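Local coordinates for protein aspartate aminotransferase (Plasmodium falciparum, PDB 3K7Y) that probably catalyses, with the help of pyridoxal 5'-phosphate, the reversible transfer of an amino group from L-aspartate to 2-oxoglutarate, giving oxaloacetate and L-glutamate, at residues A[330-335]-A[393-398]; A[352-357]-A[380-385]. All blocks are in the same frame, centred on the assembly; numbering follows the deposited sequence.

Interaction 1 of 2, residues A[330-335]-A[393-398]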
ATOM      1  N   ASN A 330     -27.284 -30.977  -2.936  1.00 70.47           N
ATOM      2  CA  ASN A 330     -28.523 -31.719  -2.794  1.00 73.16           C
ATOM      3  C   ASN A 330     -29.563 -31.351  -3.865  1.00 74.27           C
ATOM      4  O   ASN A 330     -30.393 -32.186  -4.261  1.00 75.54           O
ATOM      5  CB  ASN A 330     -29.085 -31.576  -1.381  1.00 74.36           C
ATOM      6  CG  ASN A 330     -28.353 -32.441  -0.374  1.00 74.87           C
ATOM      7  OD1 ASN A 330     -28.333 -32.127   0.811  1.00 77.01           O
ATOM      8  ND2 ASN A 330     -27.763 -33.541  -0.835  1.00 74.08           N
ATOM      9  N   LYS A 331     -29.517 -30.107  -4.336  1.00 73.93           N
ATOM     10  CA  LYS A 331     -30.384 -29.707  -5.433  1.00 75.09           C
ATOM     11  C   LYS A 331     -29.868 -30.267  -6.758  1.00 74.84           C
ATOM     12  O   LYS A 331     -30.644 -30.482  -7.698  1.00 75.86           O
ATOM     13  CB  LYS A 331     -30.539 -28.189  -5.486  1.00 74.76           C
ATOM     14  CG  LYS A 331     -31.390 -27.617  -4.347  1.00 75.85           C
ATOM     15  CD  LYS A 331     -32.889 -27.575  -4.669  1.00 75.85           C
ATOM     16  CE  LYS A 331     -33.697 -27.087  -3.475  1.00 75.79           C
ATOM     17  NZ  LYS A 331     -35.157 -27.072  -3.750  1.00 77.11           N
ATOM     18  N   LEU A 332     -28.564 -30.528  -6.813  1.00 73.94           N
ATOM     19  CA  LEU A 332     -27.922 -31.093  -7.999  1.00 73.71           C
ATOM     20  C   LEU A 332     -28.090 -32.597  -8.047  1.00 75.33           C
ATOM     21  O   LEU A 332     -28.121 -33.179  -9.130  1.00 75.56           O
ATOM     22  CB  LEU A 332     -26.426 -30.757  -8.037  1.00 71.93           C
ATOM     23  CG  LEU A 332     -25.936 -29.355  -8.406  1.00 70.04           C
ATOM     24  CD1 LEU A 332     -24.432 -29.309  -8.319  1.00 68.08           C
ATOM     25  CD2 LEU A 332     -26.377 -28.987  -9.800  1.00 70.17           C
ATOM     26  N   GLU A 333     -28.181 -33.234  -6.879  1.00 76.85           N
ATOM     27  CA  GLU A 333     -28.473 -34.661  -6.845  1.00 79.29           C
ATOM     28  C   GLU A 333     -29.881 -34.867  -7.404  1.00 80.90           C
ATOM     29  O   GLU A 333     -30.141 -35.875  -8.062  1.00 82.04           O
ATOM     30  CB  GLU A 333     -28.379 -35.238  -5.431  1.00 80.28           C
ATOM     31  CG  GLU A 333     -29.597 -34.923  -4.560  1.00 84.40           C
ATOM     32  CD  GLU A 333     -30.074 -36.101  -3.711  1.00 90.04           C
ATOM     33  OE1 GLU A 333     -29.323 -36.505  -2.789  1.00 91.48           O
ATOM     34  OE2 GLU A 333     -31.205 -36.615  -3.957  1.00 92.73           O
ATOM     35  N   THR A 334     -30.767 -33.899  -7.137  1.00 81.48           N
ATOM     36  CA  THR A 334     -32.155 -33.921  -7.608  1.00 82.90           C
ATOM     37  C   THR A 334     -32.256 -33.617  -9.095  1.00 82.53           C
ATOM     38  O   THR A 334     -32.489 -34.521  -9.884  1.00 83.46           O
ATOM     39  CB  THR A 334     -33.070 -32.967  -6.807  1.00 83.91           C
ATOM     40  OG1 THR A 334     -33.152 -33.423  -5.454  1.00 85.43           O
ATOM     41  CG2 THR A 334     -34.478 -32.927  -7.401  1.00 84.91           C
ATOM     42  N   TYR A 335     -32.070 -32.359  -9.490  1.00 81.67           N
ATOM     43  CA  TYR A 335     -32.285 -31.963 -10.892  1.00 81.53           C
ATOM     44  C   TYR A 335     -31.593 -32.874 -11.869  1.00 81.35           C
ATOM     45  O   TYR A 335     -32.107 -33.149 -12.952  1.00 82.24           O
ATOM     46  CB  TYR A 335     -31.842 -30.531 -11.128  1.00 80.21           C
ATOM     47  CG  TYR A 335     -32.850 -29.580 -10.594  1.00 80.24           C
ATOM     48  CD1 TYR A 335     -33.840 -29.055 -11.417  1.00 80.83           C
ATOM     49  CD2 TYR A 335     -32.856 -29.247  -9.248  1.00 79.65           C
ATOM     50  CE1 TYR A 335     -34.800 -28.191 -10.909  1.00 81.86           C
ATOM     51  CE2 TYR A 335     -33.803 -28.393  -8.731  1.00 80.92           C
ATOM     52  CZ  TYR A 335     -34.770 -27.867  -9.562  1.00 81.53           C
ATOM     53  OH  TYR A 335     -35.693 -27.010  -9.033  1.00 81.92           O
ATOM     54  N   TYR A 393     -32.693 -22.423 -10.324  1.00 86.70           N
ATOM     55  CA  TYR A 393     -32.183 -21.948 -11.597  1.00 84.69           C
ATOM     56  C   TYR A 393     -30.761 -22.467 -11.844  1.00 81.02           C
ATOM     57  O   TYR A 393     -30.490 -23.107 -12.867  1.00 80.21           O
ATOM     58  CB  TYR A 393     -32.243 -20.427 -11.680  1.00 85.95           C
ATOM     59  CG  TYR A 393     -31.814 -19.911 -13.024  1.00 86.15           C
ATOM     60  CD1 TYR A 393     -32.637 -20.064 -14.143  1.00 88.21           C
ATOM     61  CD2 TYR A 393     -30.573 -19.291 -13.193  1.00 84.27           C
ATOM     62  CE1 TYR A 393     -32.241 -19.598 -15.398  1.00 89.04           C
ATOM     63  CE2 TYR A 393     -30.166 -18.819 -14.442  1.00 84.73           C
ATOM     64  CZ  TYR A 393     -31.003 -18.972 -15.540  1.00 86.92           C
ATOM     65  OH  TYR A 393     -30.612 -18.510 -16.780  1.00 87.46           O
ATOM     66  N   ILE A 394     -29.875 -22.219 -10.885  1.00 78.48           N
ATOM     67  CA  ILE A 394     -28.478 -22.614 -10.989  1.00 74.99           C
ATOM     68  C   ILE A 394     -28.329 -24.114 -11.248  1.00 73.52           C
ATOM     69  O   ILE A 394     -27.717 -24.530 -12.239  1.00 72.53           O
ATOM     70  CB  ILE A 394     -27.702 -22.243  -9.708  1.00 74.11           C
ATOM     71  CG1 ILE A 394     -27.737 -20.736  -9.475  1.00 74.15           C
ATOM     72  CG2 ILE A 394     -26.269 -22.715  -9.806  1.00 72.27           C
ATOM     73  CD1 ILE A 394     -27.213 -20.318  -8.136  1.00 73.07           C
ATOM     74  N   ALA A 395     -28.900 -24.908 -10.345  1.00 73.27           N
ATOM     75  CA  ALA A 395     -28.717 -26.351 -10.328  1.00 71.84           C
ATOM     76  C   ALA A 395     -29.279 -26.956 -11.596  1.00 71.79           C
ATOM     77  O   ALA A 395     -28.642 -27.813 -12.217  1.00 71.09           O
ATOM     78  CB  ALA A 395     -29.373 -26.955  -9.092  1.00 72.88           C
ATOM     79  N   ASP A 396     -30.458 -26.482 -11.984  1.00 72.58           N
ATOM     80  CA  ASP A 396     -31.046 -26.829 -13.263  1.00 72.97           C
ATOM     81  C   ASP A 396     -30.060 -26.569 -14.402  1.00 71.52           C
ATOM     82  O   ASP A 396     -29.626 -27.507 -15.064  1.00 71.13           O
ATOM     83  CB  ASP A 396     -32.353 -26.062 -13.474  1.00 75.26           C
ATOM     84  CG  ASP A 396     -33.006 -26.367 -14.806  1.00 77.00           C
ATOM     85  OD1 ASP A 396     -32.561 -27.289 -15.530  1.00 76.40           O
ATOM     86  OD2 ASP A 396     -33.980 -25.669 -15.127  1.00 80.38           O
ATOM     87  N   LYS A 397     -29.683 -25.311 -14.607  1.00 70.88           N
ATOM     88  CA  LYS A 397     -28.814 -24.951 -15.725  1.00 70.31           C
ATOM     89  C   LYS A 397     -27.495 -25.735 -15.800  1.00 68.81           C
ATOM     90  O   LYS A 397     -26.990 -25.992 -16.898  1.00 69.13           O
ATOM     91  CB  LYS A 397     -28.550 -23.445 -15.751  1.00 70.68           C
ATOM     92  CG  LYS A 397     -29.753 -22.585 -16.187  1.00 73.32           C
ATOM     93  CD  LYS A 397     -30.379 -23.082 -17.488  1.00 75.74           C
ATOM     94  CE  LYS A 397     -31.586 -22.256 -17.893  1.00 79.96           C
ATOM     95  NZ  LYS A 397     -32.746 -22.455 -16.979  1.00 82.71           N
ATOM     96  N   ILE A 398     -26.957 -26.113 -14.636  1.00 67.52           N
ATOM     97  CA  ILE A 398     -25.741 -26.925 -14.525  1.00 65.91           C
ATOM     98  C   ILE A 398     -25.955 -28.303 -15.111  1.00 66.61           C
ATOM     99  O   ILE A 398     -25.108 -28.828 -15.831  1.00 66.51           O
ATOM    100  CB  ILE A 398     -25.317 -27.097 -13.053  1.00 65.16           C
ATOM    101  CG1 ILE A 398     -24.550 -25.864 -12.558  1.00 64.19           C
ATOM    102  CG2 ILE A 398     -24.444 -28.342 -12.883  1.00 65.30           C
ATOM    103  CD1 ILE A 398     -23.982 -26.005 -11.146  1.00 62.94           C
TER
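Ala395 lies at the centre where two helices of this class I aminotransferase pack: the end of the long helix 304-335 lies against the C-terminal helix 390-403. The axes of the two short segments cross at -48° and approach to 8.8 Å, a spacing that suits a small residue in the middle. The methyl of Ala395 points at the other helix and sits between three side chains there, with CB 3.7 Å from CD2 of Leu332, 4.0 Å from CB of Lys331 and 4.2 Å from CD2 of Tyr335. The same Leu332 methyl also rests against the backbone of Ala395. Lys331 meets Ala395 with its first methylene; beyond it the chain bends at chi2 (-88°) and leads away from 393-398, touching Val391 of the same helix, as suits a residue at the margin.

Asp396 follows, and the Tyr335 ring covers it: the Asp396 backbone N lies over one face, near the rim, while its CB is 3.9 Å from Tyr335 CD1. With Asp396 CG anti to the backbone N (chi1 179°), CB is left against the ring and the carboxylate leads away from it, to where OD1 is hydrogen-bonded to Tyr339 OH, beyond the helix end. One turn after Ala395, Ile398 meets the buried side of the contact, where its beta-branch packs on Leu332, Ile398 CG2 lying 3.7 Å from Leu332 CD2.

Interaction 2 of 2, residues A[352-357]-A[380-385]; sequences RGLFSF and RINVSG
Strands 355-357 and 380-382 run antiparallel, their short axes at 156°, with Ser356 and Ile381 as the hydrogen-bonded pair between the non-hydrogen-bonded pairs Phe355-Asn382 and Phe357-Arg380. Ser356 N donates to Ile381 O at 2.9 Å, and the return bond from Ile381 N to Ser356 O is weak. Val383 N also donates to Leu354 O, at 3.3 Å.

On the face shared by Phe355 and Arg380, the arginine lays its guanidinium flat on the phenyl ring, the planes 8° apart and the centres separated by 3.8 Å, in a cation-pi stack. The aliphatic part joins in, Arg380 CD standing almost over the ring centroid at 3.6 Å as a CH-pi contact. A bend at chi3 (84°) lets one side chain use both its methylenes and its charged end on the same ring. Leu354 CB covers the opposite face, so the phenyl is held between the two.

This two-stranded sheet belongs to the small domain of the fold type I PLP-dependent enzymes, the aspartate aminotransferase fold, and abuts the cofactor site. Arg380 NH1 bonds to Asn185, which binds pyridoxal phosphate, and NH2 to Ser35 O; the position is consistent with that of the arginine that holds the substrate alpha-carboxylate in related aspartate aminotransferases. Leu354 touches Tyr216 and Lys249 of the same site.

On the face of Ser356 and Ile381, Ser356 is small enough for Val383 CG2 to come within 3.8 Å of its OG, which makes weak hydrogen bonds to Arg325 and Gln351; helix 304-335 backs both residues. Phe357 turns the edge of its ring to the backbone of Arg380, with CD1 3.8 Å from Arg380 N.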
ATOM      1  N   ARG A 352     -14.653 -27.031   2.313  1.00 65.10           N
ATOM      2  CA  ARG A 352     -14.835 -25.983   3.296  1.00 65.05           C
ATOM      3  C   ARG A 352     -14.153 -24.714   2.888  1.00 64.17           C
ATOM      4  O   ARG A 352     -13.106 -24.745   2.271  1.00 63.47           O
ATOM      5  CB  ARG A 352     -14.285 -26.432   4.646  1.00 65.64           C
ATOM      6  CG  ARG A 352     -15.266 -26.232   5.756  1.00 66.11           C
ATOM      7  CD  ARG A 352     -16.512 -27.016   5.471  1.00 65.23           C
ATOM      8  NE  ARG A 352     -16.918 -27.854   6.587  1.00 65.57           N
ATOM      9  CZ  ARG A 352     -17.783 -28.850   6.466  1.00 66.07           C
ATOM     10  NH1 ARG A 352     -18.115 -29.560   7.523  1.00 68.08           N
ATOM     11  NH2 ARG A 352     -18.318 -29.131   5.286  1.00 64.52           N
ATOM     12  N   GLY A 353     -14.748 -23.596   3.283  1.00 64.85           N
ATOM     13  CA  GLY A 353     -14.231 -22.271   2.960  1.00 64.58           C
ATOM     14  C   GLY A 353     -15.309 -21.467   2.251  1.00 65.12           C
ATOM     15  O   GLY A 353     -16.500 -21.803   2.312  1.00 66.30           O
ATOM     16  N   LEU A 354     -14.882 -20.421   1.552  1.00 64.44           N
ATOM     17  CA  LEU A 354     -15.781 -19.526   0.844  1.00 64.38           C
ATOM     18  C   LEU A 354     -16.277 -20.149  -0.470  1.00 64.11           C
ATOM     19  O   LEU A 354     -17.330 -19.751  -0.997  1.00 64.50           O
ATOM     20  CB  LEU A 354     -15.024 -18.232   0.557  1.00 64.29           C
ATOM     21  CG  LEU A 354     -15.611 -16.862   0.896  1.00 65.82           C
ATOM     22  CD1 LEU A 354     -14.500 -15.936   1.306  1.00 64.98           C
ATOM     23  CD2 LEU A 354     -16.393 -16.255  -0.271  1.00 67.18           C
ATOM     24  N   PHE A 355     -15.511 -21.110  -1.000  1.00 63.09           N
ATOM     25  CA  PHE A 355     -15.835 -21.735  -2.289  1.00 62.60           C
ATOM     26  C   PHE A 355     -16.125 -23.235  -2.230  1.00 62.59           C
ATOM     27  O   PHE A 355     -15.905 -23.896  -1.219  1.00 63.05           O
ATOM     28  CB  PHE A 355     -14.702 -21.546  -3.313  1.00 62.17           C
ATOM     29  CG  PHE A 355     -14.085 -20.186  -3.318  1.00 61.30           C
ATOM     30  CD1 PHE A 355     -14.723 -19.120  -3.920  1.00 61.75           C
ATOM     31  CD2 PHE A 355     -12.840 -19.983  -2.740  1.00 60.28           C
ATOM     32  CE1 PHE A 355     -14.128 -17.863  -3.917  1.00 61.88           C
ATOM     33  CE2 PHE A 355     -12.247 -18.743  -2.735  1.00 58.26           C
ATOM     34  CZ  PHE A 355     -12.883 -17.685  -3.318  1.00 59.77           C
ATOM     35  N   SER A 356     -16.620 -23.757  -3.343  1.00 61.99           N
ATOM     36  CA  SER A 356     -16.492 -25.175  -3.636  1.00 61.71           C
ATOM     37  C   SER A 356     -15.674 -25.293  -4.919  1.00 60.78           C
ATOM     38  O   SER A 356     -15.589 -24.333  -5.685  1.00 60.64           O
ATOM     39  CB  SER A 356     -17.858 -25.847  -3.775  1.00 62.51           C
ATOM     40  OG  SER A 356     -18.329 -26.287  -2.514  1.00 63.18           O
ATOM     41  N   PHE A 357     -15.055 -26.451  -5.129  1.00 60.02           N
ATOM     42  CA  PHE A 357     -14.185 -26.670  -6.272  1.00 59.06           C
ATOM     43  C   PHE A 357     -14.647 -27.927  -7.003  1.00 59.75           C
ATOM     44  O   PHE A 357     -14.516 -29.041  -6.481  1.00 60.59           O
ATOM     45  CB  PHE A 357     -12.741 -26.813  -5.791  1.00 58.80           C
ATOM     46  CG  PHE A 357     -11.711 -26.895  -6.898  1.00 58.48           C
ATOM     47  CD1 PHE A 357     -11.719 -25.995  -7.959  1.00 57.73           C
ATOM     48  CD2 PHE A 357     -10.694 -27.845  -6.837  1.00 57.88           C
ATOM     49  CE1 PHE A 357     -10.753 -26.074  -8.965  1.00 58.20           C
ATOM     50  CE2 PHE A 357      -9.726 -27.929  -7.833  1.00 58.36           C
ATOM     51  CZ  PHE A 357      -9.753 -27.045  -8.898  1.00 58.43           C
ATOM     52  N   ARG A 380     -13.901 -23.464  -9.720  1.00 58.09           N
ATOM     53  CA  ARG A 380     -14.131 -22.788  -8.415  1.00 58.45           C
ATOM     54  C   ARG A 380     -15.479 -22.056  -8.322  1.00 58.87           C
ATOM     55  O   ARG A 380     -15.947 -21.455  -9.299  1.00 59.45           O
ATOM     56  CB  ARG A 380     -12.998 -21.817  -8.075  1.00 58.37           C
ATOM     57  CG  ARG A 380     -13.022 -21.350  -6.619  1.00 59.43           C
ATOM     58  CD  ARG A 380     -11.980 -20.273  -6.305  1.00 61.60           C
ATOM     59  NE  ARG A 380     -12.428 -18.919  -6.643  1.00 61.86           N
ATOM     60  CZ  ARG A 380     -11.713 -17.813  -6.441  1.00 63.02           C
ATOM     61  NH1 ARG A 380     -10.499 -17.875  -5.895  1.00 63.20           N
ATOM     62  NH2 ARG A 380     -12.219 -16.629  -6.779  1.00 63.88           N
ATOM     63  N   ILE A 381     -16.100 -22.086  -7.149  1.00 59.61           N
ATOM     64  CA  ILE A 381     -17.470 -21.594  -7.030  1.00 60.43           C
ATOM     65  C   ILE A 381     -17.727 -20.836  -5.757  1.00 61.95           C
ATOM     66  O   ILE A 381     -17.624 -21.390  -4.661  1.00 62.75           O
ATOM     67  CB  ILE A 381     -18.454 -22.751  -7.112  1.00 60.61           C
ATOM     68  CG1 ILE A 381     -18.984 -22.889  -8.528  1.00 59.81           C
ATOM     69  CG2 ILE A 381     -19.615 -22.584  -6.144  1.00 62.51           C
ATOM     70  CD1 ILE A 381     -19.682 -24.203  -8.713  1.00 60.36           C
ATOM     71  N   ASN A 382     -18.090 -19.570  -5.914  1.00 63.24           N
ATOM     72  CA  ASN A 382     -18.477 -18.758  -4.788  1.00 65.75           C
ATOM     73  C   ASN A 382     -19.827 -19.234  -4.249  1.00 67.62           C
ATOM     74  O   ASN A 382     -20.881 -18.945  -4.826  1.00 68.29           O
ATOM     75  CB  ASN A 382     -18.522 -17.281  -5.175  1.00 66.08           C
ATOM     76  CG  ASN A 382     -18.487 -16.376  -3.974  1.00 67.94           C
ATOM     77  OD1 ASN A 382     -17.831 -16.684  -2.985  1.00 68.15           O
ATOM     78  ND2 ASN A 382     -19.199 -15.253  -4.043  1.00 71.52           N
ATOM     79  N   VAL A 383     -19.778 -19.983  -3.149  1.00 69.53           N
ATOM     80  CA  VAL A 383     -20.963 -20.585  -2.562  1.00 71.84           C
ATOM     81  C   VAL A 383     -21.844 -19.522  -1.936  1.00 74.73           C
ATOM     82  O   VAL A 383     -23.059 -19.587  -2.041  1.00 75.83           O
ATOM     83  CB  VAL A 383     -20.592 -21.667  -1.522  1.00 72.53           C
ATOM     84  CG1 VAL A 383     -21.760 -21.961  -0.595  1.00 74.87           C
ATOM     85  CG2 VAL A 383     -20.150 -22.943  -2.222  1.00 71.13           C
ATOM     86  N   SER A 384     -21.223 -18.529  -1.313  1.00 77.37           N
ATOM     87  CA  SER A 384     -21.953 -17.491  -0.566  1.00 81.45           C
ATOM     88  C   SER A 384     -22.973 -16.714  -1.406  1.00 83.05           C
ATOM     89  O   SER A 384     -23.753 -15.920  -0.865  1.00 85.54           O
ATOM     90  CB  SER A 384     -20.973 -16.525   0.100  1.00 81.96           C
ATOM     91  OG  SER A 384     -19.941 -16.189  -0.804  1.00 81.02           O
ATOM     92  N   GLY A 385     -22.971 -16.962  -2.717  1.00 82.65           N
ATOM     93  CA  GLY A 385     -23.860 -16.265  -3.639  1.00 84.91           C
ATOM     94  C   GLY A 385     -24.969 -17.132  -4.200  1.00 86.17           C
ATOM     95  O   GLY A 385     -25.429 -16.911  -5.325  1.00 86.20           O
TER

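Both contacts are made by the C-terminal part of the chain: the strands of interaction 2 lie in sequence between the two helices of interaction 1. Their centres are 16 Å apart, and their nearest atoms about 5 Å, without touching. Interaction 2 is wholly buried, its centre about 12 Å from the centre of the chain, against about 28 Å for interaction 1, which lies away from the cofactor and is only partly buried. Chemistry follows place. The helices meet through apolar carbons and a tyrosine ring, with polar groups at the margin; the strands are joined by backbone hydrogen bonds and bring a buried arginine, stacked on phenylalanine, to the pyridoxal phosphate site.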